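Local coordinates for protein CCMAN5 (Cellulosimicrobium cellulans, PDB 2XSG) that acts as a calcium-binding alpha-mannosidase of glycoside hydrolase family 92, enabling mannose-6-phosphate modification of yeast-produced lysosomal enzymes, at residues D355-F360 against R461-Y466; Y466-I471 against E482-Q487; W490-L495 against W544-D549. All blocks are in the same frame, centred on the assembly; numbering follows the deposited sequence.

Contact 1: D355-F360 against R461-Y466; sequences DDFRKF and RGYDQY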
loop_
_atom_site.group_PDB
_atom_site.type_symbol
_atom_site.label_atom_id
_atom_site.label_comp_id
_atom_site.label_asym_id
_atom_site.label_seq_id
_atom_site.Cartn_x
_atom_site.Cartn_y
_atom_site.Cartn_z
ATOM N N ASP A 355 -5.300 -5.806 -4.583
ATOM C CA ASP A 355 -5.466 -5.494 -3.157
ATOM C C ASP A 355 -5.847 -4.055 -2.881
ATOM O O ASP A 355 -6.618 -3.781 -1.961
ATOM C CB ASP A 355 -4.173 -5.771 -2.351
ATOM C CG ASP A 355 -3.626 -7.151 -2.570
ATOM O OD1 ASP A 355 -2.492 -7.280 -3.100
ATOM O OD2 ASP A 355 -4.319 -8.110 -2.201
ATOM N N ASP A 356 -5.286 -3.123 -3.640
ATOM C CA ASP A 356 -5.294 -1.738 -3.175
ATOM C C ASP A 356 -6.215 -0.748 -3.868
ATOM O O ASP A 356 -6.162 0.443 -3.559
ATOM C CB ASP A 356 -3.861 -1.177 -3.122
ATOM C CG ASP A 356 -3.338 -0.757 -4.475
ATOM O OD1 ASP A 356 -4.089 -0.840 -5.483
ATOM O OD2 ASP A 356 -2.151 -0.349 -4.528
ATOM N N PHE A 357 -7.038 -1.226 -4.796
ATOM C CA PHE A 357 -7.755 -0.324 -5.707
ATOM C C PHE A 357 -8.562 0.788 -5.026
ATOM O O PHE A 357 -8.627 1.896 -5.545
ATOM C CB PHE A 357 -8.594 -1.093 -6.764
ATOM C CG PHE A 357 -9.822 -1.805 -6.216
ATOM C CD1 PHE A 357 -11.093 -1.200 -6.290
ATOM C CD2 PHE A 357 -9.727 -3.085 -5.697
ATOM C CE1 PHE A 357 -12.240 -1.857 -5.815
ATOM C CE2 PHE A 357 -10.872 -3.761 -5.207
ATOM C CZ PHE A 357 -12.128 -3.143 -5.265
ATOM N N ARG A 358 -9.144 0.507 -3.863
ATOM C CA ARG A 358 -9.935 1.542 -3.168
ATOM C C ARG A 358 -9.095 2.703 -2.611
ATOM O O ARG A 358 -9.639 3.763 -2.289
ATOM C CB ARG A 358 -10.757 0.948 -2.029
ATOM C CG ARG A 358 -12.019 0.254 -2.473
ATOM C CD ARG A 358 -13.004 0.104 -1.297
ATOM N NE ARG A 358 -14.329 -0.271 -1.769
ATOM C CZ ARG A 358 -14.632 -1.491 -2.192
ATOM N NH1 ARG A 358 -13.707 -2.440 -2.186
ATOM N NH2 ARG A 358 -15.854 -1.762 -2.623
ATOM N N LYS A 359 -7.787 2.500 -2.470
ATOM C CA LYS A 359 -6.938 3.523 -1.847
ATOM C C LYS A 359 -6.838 4.781 -2.721
ATOM O O LYS A 359 -6.773 5.908 -2.196
ATOM C CB LYS A 359 -5.542 2.962 -1.485
ATOM C CG LYS A 359 -4.521 3.001 -2.610
ATOM C CD LYS A 359 -3.164 2.460 -2.178
ATOM C CE LYS A 359 -2.132 2.762 -3.243
ATOM N NZ LYS A 359 -0.950 1.821 -3.199
ATOM N N PHE A 360 -6.840 4.584 -4.043
ATOM C CA PHE A 360 -6.691 5.683 -4.975
ATOM C C PHE A 360 -7.854 6.656 -4.851
ATOM O O PHE A 360 -7.651 7.872 -4.934
ATOM C CB PHE A 360 -6.557 5.174 -6.421
ATOM C CG PHE A 360 -5.310 4.350 -6.653
ATOM C CD1 PHE A 360 -4.086 4.965 -6.868
ATOM C CD2 PHE A 360 -5.363 2.966 -6.627
ATOM C CE1 PHE A 360 -2.925 4.217 -7.056
ATOM C CE2 PHE A 360 -4.201 2.199 -6.840
ATOM C CZ PHE A 360 -2.988 2.836 -7.060
ATOM N N ARG A 461 -14.965 -9.889 -12.502
ATOM C CA ARG A 461 -15.141 -9.422 -13.862
ATOM C C ARG A 461 -16.276 -8.392 -13.924
ATOM O O ARG A 461 -16.234 -7.448 -14.723
ATOM C CB ARG A 461 -15.414 -10.602 -14.814
ATOM C CG ARG A 461 -15.698 -10.214 -16.265
ATOM C CD ARG A 461 -15.383 -11.354 -17.217
ATOM N NE ARG A 461 -13.939 -11.594 -17.267
ATOM C CZ ARG A 461 -13.359 -12.731 -17.640
ATOM N NH1 ARG A 461 -14.088 -13.770 -18.035
ATOM N NH2 ARG A 461 -12.036 -12.830 -17.621
ATOM N N GLY A 462 -17.288 -8.585 -13.094
ATOM C CA GLY A 462 -18.412 -7.662 -13.051
ATOM C C GLY A 462 -17.928 -6.262 -12.731
ATOM O O GLY A 462 -18.269 -5.308 -13.433
ATOM N N TYR A 463 -17.114 -6.139 -11.681
ATOM C CA TYR A 463 -16.571 -4.839 -11.301
ATOM C C TYR A 463 -15.589 -4.300 -12.374
ATOM O O TYR A 463 -15.615 -3.116 -12.701
ATOM C CB TYR A 463 -15.905 -4.923 -9.927
ATOM C CG TYR A 463 -15.984 -3.658 -9.096
ATOM C CD1 TYR A 463 -16.000 -2.390 -9.694
ATOM C CD2 TYR A 463 -16.016 -3.723 -7.703
ATOM C CE1 TYR A 463 -16.073 -1.224 -8.933
ATOM C CE2 TYR A 463 -16.074 -2.544 -6.926
ATOM C CZ TYR A 463 -16.100 -1.303 -7.555
ATOM O OH TYR A 463 -16.162 -0.134 -6.813
ATOM N N ASP A 464 -14.742 -5.170 -12.920
ATOM C CA ASP A 464 -13.841 -4.784 -14.012
ATOM C C ASP A 464 -14.592 -4.221 -15.196
ATOM O O ASP A 464 -14.168 -3.212 -15.770
ATOM C CB ASP A 464 -13.021 -5.976 -14.493
ATOM C CG ASP A 464 -11.848 -6.284 -13.583
ATOM O OD1 ASP A 464 -11.418 -5.385 -12.816
ATOM O OD2 ASP A 464 -11.358 -7.422 -13.645
ATOM N N GLN A 465 -15.696 -4.883 -15.558
ATOM C CA GLN A 465 -16.502 -4.473 -16.706
ATOM C C GLN A 465 -17.257 -3.173 -16.452
ATOM O O GLN A 465 -17.348 -2.316 -17.359
ATOM C CB GLN A 465 -17.450 -5.588 -17.148
ATOM C CG GLN A 465 -16.756 -6.788 -17.776
ATOM C CD GLN A 465 -17.747 -7.888 -18.133
ATOM O OE1 GLN A 465 -18.679 -8.143 -17.384
ATOM N NE2 GLN A 465 -17.563 -8.521 -19.292
ATOM N N TYR A 466 -17.768 -3.000 -15.234
ATOM C CA TYR A 466 -18.275 -1.686 -14.858
ATOM C C TYR A 466 -17.208 -0.601 -15.127
ATOM O O TYR A 466 -17.497 0.419 -15.745
ATOM C CB TYR A 466 -18.783 -1.607 -13.388
ATOM C CG TYR A 466 -18.952 -0.160 -12.958
ATOM C CD1 TYR A 466 -20.016 0.614 -13.435
ATOM C CD2 TYR A 466 -17.998 0.458 -12.140
ATOM C CE1 TYR A 466 -20.139 1.970 -13.083
ATOM C CE2 TYR A 466 -18.109 1.797 -11.783
ATOM C CZ TYR A 466 -19.177 2.547 -12.255
ATOM O OH TYR A 466 -19.279 3.865 -11.895
#

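Contact 2: Y466-I471 against E482-Q487; sequences YGLSVI and ETLREQ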
loop_
_atom_site.group_PDB
_atom_site.type_symbol
_atom_site.label_atom_id
_atom_site.label_comp_id
_atom_site.label_asym_id
_atom_site.label_seq_id
_atom_site.Cartn_x
_atom_site.Cartn_y
_atom_site.Cartn_z
ATOM N N TYR A 466 -17.768 -3.000 -15.234
ATOM C CA TYR A 466 -18.275 -1.686 -14.858
ATOM C C TYR A 466 -17.208 -0.601 -15.127
ATOM O O TYR A 466 -17.497 0.419 -15.745
ATOM C CB TYR A 466 -18.783 -1.607 -13.388
ATOM C CG TYR A 466 -18.952 -0.160 -12.958
ATOM C CD1 TYR A 466 -20.016 0.614 -13.435
ATOM C CD2 TYR A 466 -17.998 0.458 -12.140
ATOM C CE1 TYR A 466 -20.139 1.970 -13.083
ATOM C CE2 TYR A 466 -18.109 1.797 -11.783
ATOM C CZ TYR A 466 -19.177 2.547 -12.255
ATOM O OH TYR A 466 -19.279 3.865 -11.895
ATOM N N GLY A 467 -15.977 -0.821 -14.659
ATOM C CA GLY A 467 -14.899 0.163 -14.839
ATOM C C GLY A 467 -14.557 0.422 -16.300
ATOM O O GLY A 467 -14.425 1.565 -16.731
ATOM N N LEU A 468 -14.416 -0.652 -17.062
ATOM C CA LEU A 468 -14.199 -0.543 -18.493
ATOM C C LEU A 468 -15.331 0.240 -19.169
ATOM O O LEU A 468 -15.083 1.046 -20.093
ATOM C CB LEU A 468 -14.095 -1.932 -19.079
ATOM C CG LEU A 468 -13.004 -2.354 -20.040
ATOM C CD1 LEU A 468 -11.634 -1.782 -19.728
ATOM C CD2 LEU A 468 -12.984 -3.895 -20.013
ATOM N N SER A 469 -16.558 0.030 -18.699
ATOM C CA SER A 469 -17.711 0.722 -19.286
ATOM C C SER A 469 -17.583 2.251 -19.187
ATOM O O SER A 469 -17.909 2.969 -20.130
ATOM C CB SER A 469 -19.028 0.225 -18.672
ATOM O OG SER A 469 -19.338 0.926 -17.491
ATOM N N VAL A 470 -17.107 2.739 -18.039
ATOM C CA VAL A 470 -16.843 4.169 -17.826
ATOM C C VAL A 470 -15.777 4.671 -18.810
ATOM O O VAL A 470 -15.951 5.707 -19.465
ATOM C CB VAL A 470 -16.435 4.433 -16.355
ATOM C CG1 VAL A 470 -15.967 5.871 -16.142
ATOM C CG2 VAL A 470 -17.595 4.101 -15.400
ATOM N N ILE A 471 -14.682 3.919 -18.939
ATOM C CA ILE A 471 -13.633 4.246 -19.916
ATOM C C ILE A 471 -14.151 4.192 -21.362
ATOM O O ILE A 471 -13.779 5.032 -22.204
ATOM C CB ILE A 471 -12.397 3.321 -19.766
ATOM C CG1 ILE A 471 -11.891 3.311 -18.311
ATOM C CG2 ILE A 471 -11.285 3.736 -20.739
ATOM C CD1 ILE A 471 -10.889 2.155 -17.973
ATOM N N GLU A 482 -22.436 -0.040 -23.382
ATOM C CA GLU A 482 -23.739 -0.666 -23.084
ATOM C C GLU A 482 -23.602 -2.166 -22.845
ATOM O O GLU A 482 -24.204 -2.718 -21.927
ATOM C CB GLU A 482 -24.719 -0.491 -24.253
ATOM C CG GLU A 482 -24.719 0.860 -24.921
ATOM C CD GLU A 482 -25.983 1.618 -24.655
ATOM O OE1 GLU A 482 -26.609 1.356 -23.596
ATOM O OE2 GLU A 482 -26.351 2.465 -25.506
ATOM N N THR A 483 -22.855 -2.824 -23.726
ATOM C CA THR A 483 -22.608 -4.258 -23.628
ATOM C C THR A 483 -21.892 -4.561 -22.321
ATOM O O THR A 483 -22.265 -5.492 -21.611
ATOM C CB THR A 483 -21.789 -4.790 -24.827
ATOM O OG1 THR A 483 -22.469 -4.466 -26.046
ATOM C CG2 THR A 483 -21.645 -6.318 -24.751
ATOM N N LEU A 484 -20.880 -3.753 -22.002
ATOM C CA LEU A 484 -20.126 -3.906 -20.748
ATOM C C LEU A 484 -21.019 -3.785 -19.504
ATOM O O LEU A 484 -20.972 -4.639 -18.615
ATOM C CB LEU A 484 -18.922 -2.941 -20.710
ATOM C CG LEU A 484 -17.740 -3.424 -21.567
ATOM C CD1 LEU A 484 -16.800 -2.298 -21.931
ATOM C CD2 LEU A 484 -17.004 -4.589 -20.860
ATOM N N ARG A 485 -21.851 -2.747 -19.459
ATOM C CA ARG A 485 -22.805 -2.569 -18.359
ATOM C C ARG A 485 -23.796 -3.732 -18.230
ATOM O O ARG A 485 -24.123 -4.157 -17.118
ATOM C CB ARG A 485 -23.569 -1.264 -18.536
ATOM C CG ARG A 485 -22.764 -0.030 -18.189
ATOM C CD ARG A 485 -23.701 1.129 -18.021
ATOM N NE ARG A 485 -24.258 1.518 -19.303
ATOM C CZ ARG A 485 -23.675 2.376 -20.123
ATOM N NH1 ARG A 485 -22.511 2.927 -19.789
ATOM N NH2 ARG A 485 -24.240 2.669 -21.283
ATOM N N GLU A 486 -24.258 -4.247 -19.370
ATOM C CA GLU A 486 -25.105 -5.431 -19.396
ATOM C C GLU A 486 -24.373 -6.614 -18.745
ATOM O O GLU A 486 -24.883 -7.216 -17.808
ATOM C CB GLU A 486 -25.543 -5.780 -20.831
ATOM C CG GLU A 486 -26.193 -7.191 -20.997
ATOM C CD GLU A 486 -27.499 -7.390 -20.202
ATOM O OE1 GLU A 486 -28.199 -6.405 -19.890
ATOM O OE2 GLU A 486 -27.845 -8.557 -19.910
ATOM N N GLN A 487 -23.173 -6.923 -19.237
ATOM C CA GLN A 487 -22.386 -8.020 -18.658
ATOM C C GLN A 487 -22.063 -7.836 -17.178
ATOM O O GLN A 487 -22.081 -8.798 -16.409
ATOM C CB GLN A 487 -21.139 -8.299 -19.496
ATOM C CG GLN A 487 -21.510 -8.890 -20.845
ATOM C CD GLN A 487 -20.336 -9.473 -21.590
ATOM O OE1 GLN A 487 -19.319 -9.855 -20.992
ATOM N NE2 GLN A 487 -20.463 -9.548 -22.911
HETATM O O HOH W 1 -21.020 3.094 -17.511
#

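Contact 3: W490-L495 against W544-D549; sequences WPIEKL and WYDAYD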
loop_
_atom_site.group_PDB
_atom_site.type_symbol
_atom_site.label_atom_id
_atom_site.label_comp_id
_atom_site.label_asym_id
_atom_site.label_seq_id
_atom_site.Cartn_x
_atom_site.Cartn_y
_atom_site.Cartn_z
ATOM N N TRP A 490 -24.586 -9.163 -14.702
ATOM C CA TRP A 490 -24.759 -10.633 -14.655
ATOM C C TRP A 490 -24.421 -11.322 -13.307
ATOM O O TRP A 490 -25.195 -12.181 -12.835
ATOM C CB TRP A 490 -24.014 -11.327 -15.813
ATOM C CG TRP A 490 -24.543 -11.074 -17.241
ATOM C CD1 TRP A 490 -25.730 -10.477 -17.601
ATOM C CD2 TRP A 490 -23.906 -11.462 -18.476
ATOM N NE1 TRP A 490 -25.841 -10.445 -18.969
ATOM C CE2 TRP A 490 -24.744 -11.048 -19.527
ATOM C CE3 TRP A 490 -22.705 -12.111 -18.786
ATOM C CZ2 TRP A 490 -24.419 -11.257 -20.872
ATOM C CZ3 TRP A 490 -22.382 -12.320 -20.105
ATOM C CH2 TRP A 490 -23.236 -11.897 -21.140
ATOM N N PRO A 491 -23.268 -10.965 -12.682
ATOM C CA PRO A 491 -22.908 -11.670 -11.449
ATOM C C PRO A 491 -23.974 -11.512 -10.366
ATOM O O PRO A 491 -24.345 -12.498 -9.730
ATOM C CB PRO A 491 -21.607 -11.000 -11.016
ATOM C CG PRO A 491 -21.059 -10.397 -12.243
ATOM C CD PRO A 491 -22.216 -10.026 -13.102
ATOM N N ILE A 492 -24.472 -10.289 -10.179
ATOM C CA ILE A 492 -25.548 -10.042 -9.204
ATOM C C ILE A 492 -26.826 -10.830 -9.536
ATOM O O ILE A 492 -27.387 -11.505 -8.679
ATOM C CB ILE A 492 -25.862 -8.535 -9.034
ATOM C CG1 ILE A 492 -24.728 -7.825 -8.275
ATOM C CG2 ILE A 492 -27.166 -8.329 -8.261
ATOM C CD1 ILE A 492 -24.695 -6.327 -8.515
ATOM N N GLU A 493 -27.280 -10.744 -10.775
ATOM C CA GLU A 493 -28.544 -11.374 -11.154
ATOM C C GLU A 493 -28.464 -12.894 -11.117
ATOM O O GLU A 493 -29.377 -13.547 -10.618
ATOM C CB GLU A 493 -28.958 -10.909 -12.548
ATOM C CG GLU A 493 -30.305 -11.415 -13.035
ATOM C CD GLU A 493 -30.332 -11.539 -14.549
ATOM O OE1 GLU A 493 -29.515 -10.857 -15.217
ATOM O OE2 GLU A 493 -31.159 -12.327 -15.066
ATOM N N LYS A 494 -27.358 -13.443 -11.613
ATOM C CA LYS A 494 -27.242 -14.878 -11.856
ATOM C C LYS A 494 -26.636 -15.692 -10.706
ATOM O O LYS A 494 -26.832 -16.908 -10.652
ATOM C CB LYS A 494 -26.441 -15.146 -13.148
ATOM C CG LYS A 494 -27.009 -14.504 -14.418
ATOM C CD LYS A 494 -27.982 -15.455 -15.116
ATOM C CE LYS A 494 -28.274 -15.006 -16.546
ATOM N NZ LYS A 494 -29.340 -13.965 -16.618
ATOM N N LEU A 495 -25.884 -15.043 -9.810
ATOM C CA LEU A 495 -25.249 -15.780 -8.706
ATOM C C LEU A 495 -25.809 -15.512 -7.307
ATOM O O LEU A 495 -25.347 -16.115 -6.343
ATOM C CB LEU A 495 -23.716 -15.610 -8.725
ATOM C CG LEU A 495 -22.993 -16.104 -9.977
ATOM C CD1 LEU A 495 -21.496 -15.891 -9.833
ATOM C CD2 LEU A 495 -23.300 -17.567 -10.228
ATOM N N TRP A 544 -20.841 -8.830 -1.305
ATOM C CA TRP A 544 -20.974 -7.381 -1.452
ATOM C C TRP A 544 -20.031 -6.802 -2.520
ATOM O O TRP A 544 -19.952 -5.583 -2.673
ATOM C CB TRP A 544 -20.728 -6.676 -0.096
ATOM C CG TRP A 544 -21.470 -7.312 1.053
ATOM C CD1 TRP A 544 -20.960 -8.158 1.996
ATOM C CD2 TRP A 544 -22.866 -7.154 1.366
ATOM N NE1 TRP A 544 -21.956 -8.539 2.882
ATOM C CE2 TRP A 544 -23.133 -7.946 2.509
ATOM C CE3 TRP A 544 -23.919 -6.427 0.782
ATOM C CZ2 TRP A 544 -24.405 -8.027 3.084
ATOM C CZ3 TRP A 544 -25.186 -6.519 1.344
ATOM C CH2 TRP A 544 -25.416 -7.322 2.482
ATOM N N TYR A 545 -19.326 -7.667 -3.255
ATOM C CA TYR A 545 -18.231 -7.214 -4.123
ATOM C C TYR A 545 -18.627 -6.206 -5.194
ATOM O O TYR A 545 -17.880 -5.244 -5.471
ATOM C CB TYR A 545 -17.495 -8.394 -4.771
ATOM C CG TYR A 545 -16.112 -8.042 -5.278
ATOM C CD1 TYR A 545 -15.917 -7.562 -6.579
ATOM C CD2 TYR A 545 -14.993 -8.194 -4.461
ATOM C CE1 TYR A 545 -14.638 -7.246 -7.047
ATOM C CE2 TYR A 545 -13.704 -7.882 -4.926
ATOM C CZ TYR A 545 -13.540 -7.404 -6.205
ATOM O OH TYR A 545 -12.268 -7.098 -6.644
ATOM N N ASP A 546 -19.797 -6.413 -5.794
ATOM C CA ASP A 546 -20.186 -5.592 -6.927
ATOM C C ASP A 546 -20.756 -4.266 -6.445
ATOM O O ASP A 546 -21.956 -3.982 -6.558
ATOM C CB ASP A 546 -21.085 -6.396 -7.890
ATOM C CG ASP A 546 -20.298 -7.462 -8.638
ATOM O OD1 ASP A 546 -19.055 -7.299 -8.751
ATOM O OD2 ASP A 546 -20.894 -8.447 -9.107
ATOM N N ALA A 547 -19.850 -3.470 -5.863
ATOM C CA ALA A 547 -20.207 -2.279 -5.115
ATOM C C ALA A 547 -20.707 -1.113 -5.976
ATOM O O ALA A 547 -21.113 -0.076 -5.436
ATOM C CB ALA A 547 -19.035 -1.833 -4.224
ATOM N N TYR A 548 -20.681 -1.311 -7.294
ATOM C CA TYR A 548 -21.212 -0.371 -8.281
ATOM C C TYR A 548 -22.722 -0.537 -8.493
ATOM O O TYR A 548 -23.322 0.185 -9.297
ATOM C CB TYR A 548 -20.482 -0.556 -9.620
ATOM C CG TYR A 548 -20.550 -1.980 -10.150
ATOM C CD1 TYR A 548 -21.513 -2.358 -11.076
ATOM C CD2 TYR A 548 -19.650 -2.949 -9.702
ATOM C CE1 TYR A 548 -21.589 -3.669 -11.537
ATOM C CE2 TYR A 548 -19.713 -4.240 -10.151
ATOM C CZ TYR A 548 -20.673 -4.598 -11.078
ATOM O OH TYR A 548 -20.716 -5.901 -11.501
ATOM N N ASP A 549 -23.330 -1.497 -7.794
ATOM C CA ASP A 549 -24.771 -1.739 -7.930
ATOM C C ASP A 549 -25.431 -2.393 -6.710
ATOM O O ASP A 549 -25.990 -3.507 -6.786
ATOM C CB ASP A 549 -25.076 -2.541 -9.205
ATOM C CG ASP A 549 -26.378 -2.099 -9.867
ATOM O OD1 ASP A 549 -27.264 -1.565 -9.161
ATOM O OD2 ASP A 549 -26.516 -2.295 -11.087
#

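Contact 1: D355-F360 against R461-Y466
F357 and Y463 meet in a T-shaped (edge-to-face) pair: the edge of the phenylalanine is turned to the face of the tyrosine, with ring centroids 5.7 Å apart and planes at 79°. The nearest atoms are F357 CE1 and Y463 CE2, at 4.1 Å. Y463 CE2 also lies 4.4 Å from R358 NH2, which comes up at the edge of the tyrosine near its ring plane. F357 CG sits between its own backbone N and carbonyl carbon (chi1 71°), sending the ring across to helix 455-474. V411 and V412 of helix 409-418 also touch the F357 side chain, and V411 touches Y463 as well. The polar ends are held by backbone carbonyls: R358 NH2 bonds to V680 O and R358 NE to P679 O, while Y463 OH bonds to A682 O. R408, which the F357 side chain touches too, forms a salt bridge with D464, the residue after Y463. The pair joins helices 353-366 and 455-474 of the catalytic domain, which in family 92 is an (alpha/alpha)6 barrel.

Contact 2: Y466-I471 against E482-Q487
The R485 guanidinium has a water in its plane at the edge, and this water joins it to S469: R485 NH1 donates to the water at 2.7 Å, and the water donates to S469 OG. Over one guanidinium face lies E482 N, nearer the border of the group than its middle. NH1 also forms a salt bridge with D473, whereas R485 NH2 is paired with E482 OE1 at a long 3.6 Å. R485 CG rests 3.6 Å from S469 OG; beyond it the bend at chi3 (-70°) turns the guanidinium to where the water can bridge it to the serine. Deeper in the interface the contact turns apolar. L484 CB lies 3.8 Å from S469 CB, and L484 CD1 reaches L468 CB at 3.9 Å; Y431 of helix 427-438 also packs on L484. The small serine probably helps two antiparallel helices of a helical hairpin come close: the axes of the two short segments approach to 8.2 Å at 164°. S469 OG donates to Y466 O at 2.6 Å, so that carbonyl accepts from both this hydroxyl and V470 N. The serine oxygen thus gives one hydrogen bond and accepts another, its polarity met by backbone and water, while the charged R485 head lies at the partly exposed side and leucines fill the inner side.

Contact 3: W490-L495 against W544-D549
I492 runs from the helix toward the bend at D546, the two side chains running past one another and pointing opposite ways. From CB, its CG1 branch lies beside the backbone N (chi1 -72°) and reaches D546, with I492 CG1 3.9 Å from D546 CB and 4.0 Å from D546 OD2. The extended second torsion (chi2 158°) carries CD1 onward into the angle between D546 and D549. There I492 CD1 rests 3.7 Å from D546 CB. On the other side of the angle, I492 CD1 is 3.6 Å from D549 O, and I492 CD1 is 3.9 Å from D549 CB. L553 and A556 of helix 550-556 also pack against I492. An alanine here would remove everything beyond CB, which would probably leave the methylenes of D546 and D549 without their apolar neighbour and open a gap under the turn.

The loop 544-549 owes its shape to two overlapping turns: D546 is the centre of an inverse gamma turn, in which A547 N bonds to Y545 O at 2.7 Å, and D546 to D549 form a type I beta turn. D549 then stands at the N-cap of helix 550-556, its OD1 accepting from A552 N and also bonded to S769 OG. The contact therefore joins the C-terminal part of helix 478-495 to the lead-in of a later helix within the catalytic domain.

P491 packs next to I492, crossing the D546 side chain at about a right angle, and P491 CB touches D546 OD2 at 3.3 Å. The other carboxylate oxygen, OD1, lies in plane at the edge of the Y545 ring, while D546 O sits above one face of Y548, away from the ring centre. Y548 OH bonds to A488 O, tying the turn to helix 478-495 two residues before W490.

How the contacts relate
The three contacts lie on the same side of the chain's centre, each pair of centres about 13 Å apart. Contacts 1 and 2 share Y466 and helix 455-474, and a probable hydrogen bond of 2.8 Å from Q465 NE2 to Q487 OE1 links them further. Helix 478-495 serves both contacts 2 and 3. Y548 of contact 3 is wedged against helix 455-474: Y548 CE2 lies 3.4 Å from Y463 CA, and its ring is almost parallel to that of Y466, at about 5°. Contact 1 is innermost, its centre about 15 Å from the chain's centre against about 27 and 26 Å for contacts 2 and 3; the F357 side chain is about 11 Å from both the calcium ion and a bis-tris propane, probably from the crystallisation liquor.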